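Local coordinates for protein probable chitinase A (Chromobacterium violaceum, PDB 4TX8) that probably hydrolyses chitin as a family 18 endochitinase, with a calcium ion bound in its TIM barrel and a chitin-binding type module at its N-terminal end, at residues A[179-184]-A[217-222]; A[254-259]-A[273-278]. All blocks are in the same frame, centred on the assembly; numbering follows the deposited sequence.

Contact 1 (A[179-184]-A[217-222]); sequences LSLGGQ and LDLESG. With CA (calcium ion), chain D.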
ATOM      1  N   LEU A 179      -9.884   4.729   1.911  1.00 25.84           N
ATOM      2  CA  LEU A 179      -9.245   5.995   2.237  1.00 27.03           C
ATOM      3  C   LEU A 179      -8.103   5.774   3.216  1.00 27.06           C
ATOM      4  O   LEU A 179      -8.305   5.203   4.283  1.00 27.08           O
ATOM      5  CB  LEU A 179     -10.269   6.966   2.827  1.00 25.94           C
ATOM      6  CG  LEU A 179      -9.732   8.339   3.226  1.00 26.17           C
ATOM      7  CD1 LEU A 179      -9.123   9.032   2.020  1.00 24.19           C
ATOM      8  CD2 LEU A 179     -10.831   9.191   3.844  1.00 23.04           C
ATOM      9  N   SER A 180      -6.902   6.221   2.862  1.00 25.59           N
ATOM     10  CA  SER A 180      -5.755   6.023   3.739  1.00 25.24           C
ATOM     11  C   SER A 180      -5.507   7.208   4.663  1.00 25.90           C
ATOM     12  O   SER A 180      -5.582   8.369   4.255  1.00 25.47           O
ATOM     13  CB  SER A 180      -4.488   5.747   2.930  1.00 25.65           C
ATOM     14  OG  SER A 180      -3.388   5.521   3.796  1.00 21.12           O
ATOM     15  N   LEU A 181      -5.210   6.894   5.917  1.00 26.23           N
ATOM     16  CA  LEU A 181      -4.771   7.887   6.882  1.00 24.61           C
ATOM     17  C   LEU A 181      -3.251   7.903   6.905  1.00 25.66           C
ATOM     18  O   LEU A 181      -2.623   6.913   7.291  1.00 24.33           O
ATOM     19  CB  LEU A 181      -5.323   7.575   8.274  1.00 30.77           C
ATOM     20  CG  LEU A 181      -6.718   8.058   8.678  1.00 36.39           C
ATOM     21  CD1 LEU A 181      -7.698   8.040   7.517  1.00 37.88           C
ATOM     22  CD2 LEU A 181      -7.234   7.196   9.818  1.00 34.13           C
ATOM     23  N   GLY A 182      -2.660   9.015   6.483  1.00 23.04           N
ATOM     24  CA  GLY A 182      -1.214   9.127   6.443  1.00 21.04           C
ATOM     25  C   GLY A 182      -0.751  10.342   5.659  1.00 23.46           C
ATOM     26  O   GLY A 182      -1.494  11.309   5.495  1.00 22.85           O
ATOM     27  N   GLY A 183       0.488  10.296   5.185  1.00 22.55           N
ATOM     28  CA  GLY A 183       1.039  11.351   4.355  1.00 24.27           C
ATOM     29  C   GLY A 183       1.365  12.622   5.113  1.00 23.19           C
ATOM     30  O   GLY A 183       1.467  12.632   6.336  1.00 24.57           O
ATOM     31  N   GLN A 184       1.512  13.709   4.368  1.00 24.83           N
ATOM     32  CA  GLN A 184       1.972  14.974   4.919  1.00 25.99           C
ATOM     33  C   GLN A 184       1.158  15.413   6.138  1.00 24.88           C
ATOM     34  O   GLN A 184       1.710  15.918   7.113  1.00 24.63           O
ATOM     35  CB  GLN A 184       1.928  16.042   3.835  1.00 26.52           C
ATOM     36  CG  GLN A 184       2.567  17.346   4.211  1.00 26.13           C
ATOM     37  CD  GLN A 184       2.527  18.315   3.060  1.00 31.02           C
ATOM     38  OE1 GLN A 184       3.173  18.099   2.035  1.00 24.14           O
ATOM     39  NE2 GLN A 184       1.742  19.377   3.205  1.00 25.61           N
ATOM     40  N   LEU A 217      -4.644   2.281   7.480  1.00 21.43           N
ATOM     41  CA  LEU A 217      -3.828   2.985   8.460  1.00 23.65           C
ATOM     42  C   LEU A 217      -2.361   3.036   8.030  1.00 25.66           C
ATOM     43  O   LEU A 217      -1.647   2.034   8.069  1.00 24.85           O
ATOM     44  CB  LEU A 217      -3.955   2.329   9.834  1.00 18.17           C
ATOM     45  CG  LEU A 217      -5.385   2.142  10.347  1.00 22.53           C
ATOM     46  CD1 LEU A 217      -5.372   1.471  11.709  1.00 23.73           C
ATOM     47  CD2 LEU A 217      -6.127   3.476  10.401  1.00 19.96           C
ATOM     48  N   ASP A 218      -1.925   4.218   7.615  1.00 26.39           N
ATOM     49  CA  ASP A 218      -0.545   4.445   7.208  1.00 25.95           C
ATOM     50  C   ASP A 218      -0.034   5.667   7.958  1.00 26.95           C
ATOM     51  O   ASP A 218       0.601   6.545   7.381  1.00 27.81           O
ATOM     52  CB  ASP A 218      -0.463   4.647   5.691  1.00 26.31           C
ATOM     53  CG  ASP A 218       0.964   4.689   5.173  1.00 29.16           C
ATOM     54  OD1 ASP A 218       1.873   4.202   5.872  1.00 25.18           O
ATOM     55  OD2 ASP A 218       1.174   5.208   4.059  1.00 33.40           O
ATOM     56  N   LEU A 219      -0.326   5.725   9.253  1.00 24.42           N
ATOM     57  CA  LEU A 219      -0.208   6.971  10.003  1.00 26.84           C
ATOM     58  C   LEU A 219       0.803   6.948  11.145  1.00 26.43           C
ATOM     59  O   LEU A 219       0.902   7.912  11.903  1.00 28.45           O
ATOM     60  CB  LEU A 219      -1.583   7.355  10.565  1.00 32.43           C
ATOM     61  CG  LEU A 219      -2.440   6.251  11.208  1.00 34.66           C
ATOM     62  CD1 LEU A 219      -1.824   5.684  12.482  1.00 33.55           C
ATOM     63  CD2 LEU A 219      -3.841   6.765  11.490  1.00 38.80           C
ATOM     64  N   GLU A 220       1.546   5.855  11.276  1.00 23.94           N
ATOM     65  CA  GLU A 220       2.302   5.618  12.501  1.00 30.32           C
ATOM     66  C   GLU A 220       3.475   6.575  12.698  1.00 36.87           C
ATOM     67  O   GLU A 220       3.878   6.843  13.828  1.00 42.21           O
ATOM     68  CB  GLU A 220       2.808   4.173  12.544  1.00 29.61           C
ATOM     69  CG  GLU A 220       3.952   3.862  11.590  1.00 32.99           C
ATOM     70  CD  GLU A 220       3.481   3.366  10.238  1.00 32.31           C
ATOM     71  OE1 GLU A 220       2.312   3.623   9.873  1.00 26.55           O
ATOM     72  OE2 GLU A 220       4.286   2.708   9.544  1.00 31.76           O
ATOM     73  N   SER A 221       4.019   7.102  11.611  1.00 33.61           N
ATOM     74  CA  SER A 221       5.263   7.850  11.709  1.00 38.43           C
ATOM     75  C   SER A 221       5.071   9.232  12.314  1.00 37.61           C
ATOM     76  O   SER A 221       5.975   9.757  12.960  1.00 39.02           O
ATOM     77  CB  SER A 221       5.912   7.968  10.337  1.00 42.04           C
ATOM     78  OG  SER A 221       7.080   8.769  10.368  1.00 52.07           O
ATOM     79  N   GLY A 222       3.899   9.821  12.106  1.00 35.34           N
ATOM     80  CA  GLY A 222       3.616  11.130  12.665  1.00 35.69           C
ATOM     81  C   GLY A 222       2.654  11.124  13.842  1.00 38.15           C
ATOM     82  O   GLY A 222       2.389  12.169  14.430  1.00 39.23           O
TER
HETATM   83 CA    CA D 503       3.161   3.047   7.490  1.00 48.70          CA
HETATM   84  O   HOH W   1       4.833   4.914   7.041  1.00 35.16           O
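Leu181 and Leu219 lie side by side and point the same way, with CD2 of Leu219 against CB of Leu181 at 3.6 Å. The CD2 methyl of Leu217 adds to this apolar patch, 3.9 Å from CD2 of Leu181, and Phe199 and Leu203 of helix 193-210 also pack on Leu181. Next to the patch, Asp218 N donates to Leu181 O at 2.8 Å, the hydrogen bond that joins the two strands here. Strands 176-182 and 214-218 run parallel as the two strands of a beta-alpha-beta unit of the TIM barrel. SxGG lies at the end of the first, and DxxDxDxE, a signature of family 18 chitinases, runs along the second and ends at Glu220. Beyond the bond, Gly182 CA makes a CH...O contact with Asp218 O at 3.3 Å, and the solvent side begins with exposed Gly183 and partly exposed Asp218. Asp218 has CG anti to its N (chi1 -172°), which carries OD1 to the calcium at 2.4 Å; Gln292 NE2 also hydrogen-bonds this oxygen. Glu220, bent at chi2 (-91°), grips the same ion with OE1 at 2.6 Å and OE2 at 2.4 Å; a water and Ala255 O complete the five ligand atoms found. Ser180 OG touches Asp218 CB, while its hydrogen bond goes to Asp216.

Contact 2 (A[254-259]-A[273-278]); sequences MAPEHP and GAYLPI. With CA (calcium ion), chain D.
Pro256 lies over one face of the Tyr275 ring, its CB 3.8 Å from the ring centroid and 13° off the normal, a CH-pi contact. From CB of Tyr275 the side chain leaves with chi1 at -135°, away from the staggered positions, and carries the ring in between Pro256 and Ile278. Pro256 CB sits over the middle of the ring, nearest to CD2 at 3.8 Å, with CG and CE2 almost as close. On the other flank CD1 meets Pro256 CG at 4.0 Å. Further out, CE1 has Met254 SD beside it at 3.8 Å, in the ring plane, a Met-aromatic contact at the edge. At the tip, OH reaches the Leu217 side chain. The face opposite Pro256 is covered by Ile278 CD1, and the extended Met254 chain ends with CE 4.3 Å from Ile278 CG2. At the far end of the contact Gly273 N donates to Pro259 O at 3.0 Å, where a type I turn from Gly273 to Leu276 leads into the helix. Ala255 turns its carbonyl oxygen to the calcium at 2.4 Å. The contact thus joins the loop after barrel strand 251-254, which pairs with strand 288-292, to the start of helix 276-281, whose Ile278 packs on Val232 and Leu235 of helix 230-246.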
ATOM      1  N   MET A 254      -3.948  -2.171   7.217  1.00 21.28           N
ATOM      2  CA  MET A 254      -2.863  -1.518   7.933  1.00 22.48           C
ATOM      3  C   MET A 254      -1.582  -1.638   7.132  1.00 29.16           C
ATOM      4  O   MET A 254      -1.297  -2.691   6.560  1.00 25.19           O
ATOM      5  CB  MET A 254      -2.661  -2.136   9.315  1.00 20.39           C
ATOM      6  CG  MET A 254      -3.901  -2.173  10.186  1.00 24.31           C
ATOM      7  SD  MET A 254      -3.581  -3.128  11.679  1.00 27.00           S
ATOM      8  CE  MET A 254      -5.185  -3.014  12.491  1.00 22.98           C
ATOM      9  N   ALA A 255      -0.801  -0.565   7.102  1.00 25.52           N
ATOM     10  CA  ALA A 255       0.480  -0.601   6.408  1.00 23.35           C
ATOM     11  C   ALA A 255       1.623  -0.076   7.271  1.00 23.37           C
ATOM     12  O   ALA A 255       2.291   0.880   6.892  1.00 21.52           O
ATOM     13  CB  ALA A 255       0.394   0.196   5.111  1.00 21.68           C
ATOM     14  N   PRO A 256       1.868  -0.709   8.428  1.00 24.92           N
ATOM     15  CA  PRO A 256       2.963  -0.216   9.265  1.00 24.50           C
ATOM     16  C   PRO A 256       4.328  -0.699   8.776  1.00 25.55           C
ATOM     17  O   PRO A 256       4.422  -1.748   8.143  1.00 25.36           O
ATOM     18  CB  PRO A 256       2.636  -0.798  10.640  1.00 23.77           C
ATOM     19  CG  PRO A 256       1.901  -2.051  10.341  1.00 24.87           C
ATOM     20  CD  PRO A 256       1.205  -1.883   9.023  1.00 25.66           C
ATOM     21  N   GLU A 257       5.366   0.078   9.061  1.00 22.75           N
ATOM     22  CA  GLU A 257       6.734  -0.313   8.750  1.00 22.47           C
ATOM     23  C   GLU A 257       7.155  -1.435   9.690  1.00 24.08           C
ATOM     24  O   GLU A 257       6.706  -1.480  10.836  1.00 21.94           O
ATOM     25  CB  GLU A 257       7.664   0.894   8.867  1.00 23.73           C
ATOM     26  CG  GLU A 257       7.185   2.073   8.033  1.00 27.87           C
ATOM     27  CD  GLU A 257       7.991   3.336   8.255  1.00 34.49           C
ATOM     28  OE1 GLU A 257       9.236   3.256   8.305  1.00 39.87           O
ATOM     29  OE2 GLU A 257       7.373   4.414   8.377  1.00 32.07           O
ATOM     30  N   HIS A 258       8.014  -2.336   9.221  1.00 22.79           N
ATOM     31  CA  HIS A 258       8.254  -3.565   9.978  1.00 23.92           C
ATOM     32  C   HIS A 258       8.869  -3.386  11.384  1.00 22.28           C
ATOM     33  O   HIS A 258       8.644  -4.242  12.239  1.00 23.30           O
ATOM     34  CB  HIS A 258       9.091  -4.561   9.144  1.00 22.59           C
ATOM     35  CG  HIS A 258      10.527  -4.184   8.945  1.00 27.69           C
ATOM     36  ND1 HIS A 258      11.453  -4.193   9.965  1.00 28.56           N
ATOM     37  CD2 HIS A 258      11.212  -3.862   7.821  1.00 26.68           C
ATOM     38  CE1 HIS A 258      12.637  -3.854   9.487  1.00 27.50           C
ATOM     39  NE2 HIS A 258      12.519  -3.649   8.187  1.00 29.68           N
ATOM     40  N   PRO A 259       9.609  -2.284  11.647  1.00 23.07           N
ATOM     41  CA  PRO A 259      10.005  -2.138  13.058  1.00 22.68           C
ATOM     42  C   PRO A 259       8.824  -2.047  14.031  1.00 26.10           C
ATOM     43  O   PRO A 259       8.956  -2.465  15.183  1.00 26.16           O
ATOM     44  CB  PRO A 259      10.798  -0.827  13.063  1.00 24.28           C
ATOM     45  CG  PRO A 259      11.356  -0.728  11.694  1.00 24.29           C
ATOM     46  CD  PRO A 259      10.294  -1.292  10.793  1.00 23.82           C
ATOM     47  N   GLY A 273       7.794  -2.765  17.917  1.00 23.96           N
ATOM     48  CA  GLY A 273       6.715  -3.614  18.388  1.00 25.18           C
ATOM     49  C   GLY A 273       5.461  -2.853  18.787  1.00 28.14           C
ATOM     50  O   GLY A 273       4.485  -3.454  19.231  1.00 26.80           O
ATOM     51  N   ALA A 274       5.475  -1.533  18.611  1.00 26.49           N
ATOM     52  CA  ALA A 274       4.419  -0.675  19.150  1.00 25.84           C
ATOM     53  C   ALA A 274       3.060  -0.892  18.486  1.00 25.53           C
ATOM     54  O   ALA A 274       2.029  -0.535  19.051  1.00 29.11           O
ATOM     55  CB  ALA A 274       4.825   0.789  19.036  1.00 26.11           C
ATOM     56  N   TYR A 275       3.057  -1.476  17.293  1.00 27.46           N
ATOM     57  CA  TYR A 275       1.815  -1.685  16.553  1.00 28.64           C
ATOM     58  C   TYR A 275       1.112  -2.989  16.923  1.00 29.92           C
ATOM     59  O   TYR A 275      -0.052  -3.189  16.573  1.00 33.13           O
ATOM     60  CB  TYR A 275       2.087  -1.675  15.049  1.00 29.35           C
ATOM     61  CG  TYR A 275       1.100  -0.865  14.248  1.00 28.89           C
ATOM     62  CD1 TYR A 275      -0.083  -1.429  13.785  1.00 28.41           C
ATOM     63  CD2 TYR A 275       1.352   0.468  13.951  1.00 30.53           C
ATOM     64  CE1 TYR A 275      -0.985  -0.683  13.046  1.00 30.32           C
ATOM     65  CE2 TYR A 275       0.459   1.217  13.217  1.00 28.07           C
ATOM     66  CZ  TYR A 275      -0.708   0.639  12.767  1.00 31.13           C
ATOM     67  OH  TYR A 275      -1.598   1.390  12.034  1.00 32.68           O
ATOM     68  N   LEU A 276       1.814  -3.877  17.620  1.00 28.59           N
ATOM     69  CA  LEU A 276       1.293  -5.222  17.870  1.00 30.86           C
ATOM     70  C   LEU A 276      -0.026  -5.256  18.667  1.00 34.44           C
ATOM     71  O   LEU A 276      -0.921  -6.028  18.324  1.00 36.28           O
ATOM     72  CB  LEU A 276       2.357  -6.078  18.569  1.00 27.43           C
ATOM     73  CG  LEU A 276       3.633  -6.345  17.757  1.00 26.48           C
ATOM     74  CD1 LEU A 276       4.695  -7.018  18.610  1.00 26.75           C
ATOM     75  CD2 LEU A 276       3.339  -7.180  16.517  1.00 24.63           C
ATOM     76  N   PRO A 277      -0.167  -4.432  19.724  1.00 33.97           N
ATOM     77  CA  PRO A 277      -1.486  -4.477  20.369  1.00 33.71           C
ATOM     78  C   PRO A 277      -2.600  -3.852  19.522  1.00 33.32           C
ATOM     79  O   PRO A 277      -3.769  -4.171  19.731  1.00 34.01           O
ATOM     80  CB  PRO A 277      -1.276  -3.688  21.669  1.00 34.53           C
ATOM     81  CG  PRO A 277      -0.056  -2.878  21.445  1.00 37.42           C
ATOM     82  CD  PRO A 277       0.807  -3.658  20.515  1.00 33.63           C
ATOM     83  N   ILE A 278      -2.246  -2.987  18.575  1.00 30.91           N
ATOM     84  CA  ILE A 278      -3.236  -2.424  17.659  1.00 30.59           C
ATOM     85  C   ILE A 278      -3.771  -3.515  16.730  1.00 31.20           C
ATOM     86  O   ILE A 278      -4.982  -3.648  16.541  1.00 32.75           O
ATOM     87  CB  ILE A 278      -2.648  -1.269  16.822  1.00 29.52           C
ATOM     88  CG1 ILE A 278      -2.211  -0.121  17.736  1.00 31.16           C
ATOM     89  CG2 ILE A 278      -3.660  -0.779  15.793  1.00 24.70           C
ATOM     90  CD1 ILE A 278      -1.492   1.003  17.012  1.00 28.38           C
TER
HETATM   91 CA    CA D 503       3.161   3.047   7.490  1.00 48.70          CA
HETATM   92  O   HOH W   1       4.833   4.914   7.041  1.00 35.16           O

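Overall arrangement
Contacts 1 and 2 follow one another along the chain, with centres about 12 Å apart, and meet through neighbouring parallel strands 214-218 and 251-254. Leu217 O and Ala255 N, 2.9 Å apart, probably form a backbone hydrogen bond between them. The calcium completes the junction: contact 1 supplies two carboxylates, contact 2 a carbonyl, and one bound water is common to both. Glu220 OE2 also lies 2.9 Å from Glu257 N, a probable hydrogen bond, while Tyr275 OH packs 3.4 Å from Leu217 CB. A citrate, probably from the crystallisation liquor, lies close against the Asp218 side chain, consistent with a pocket at these strand ends, where family 18 enzymes have their active site.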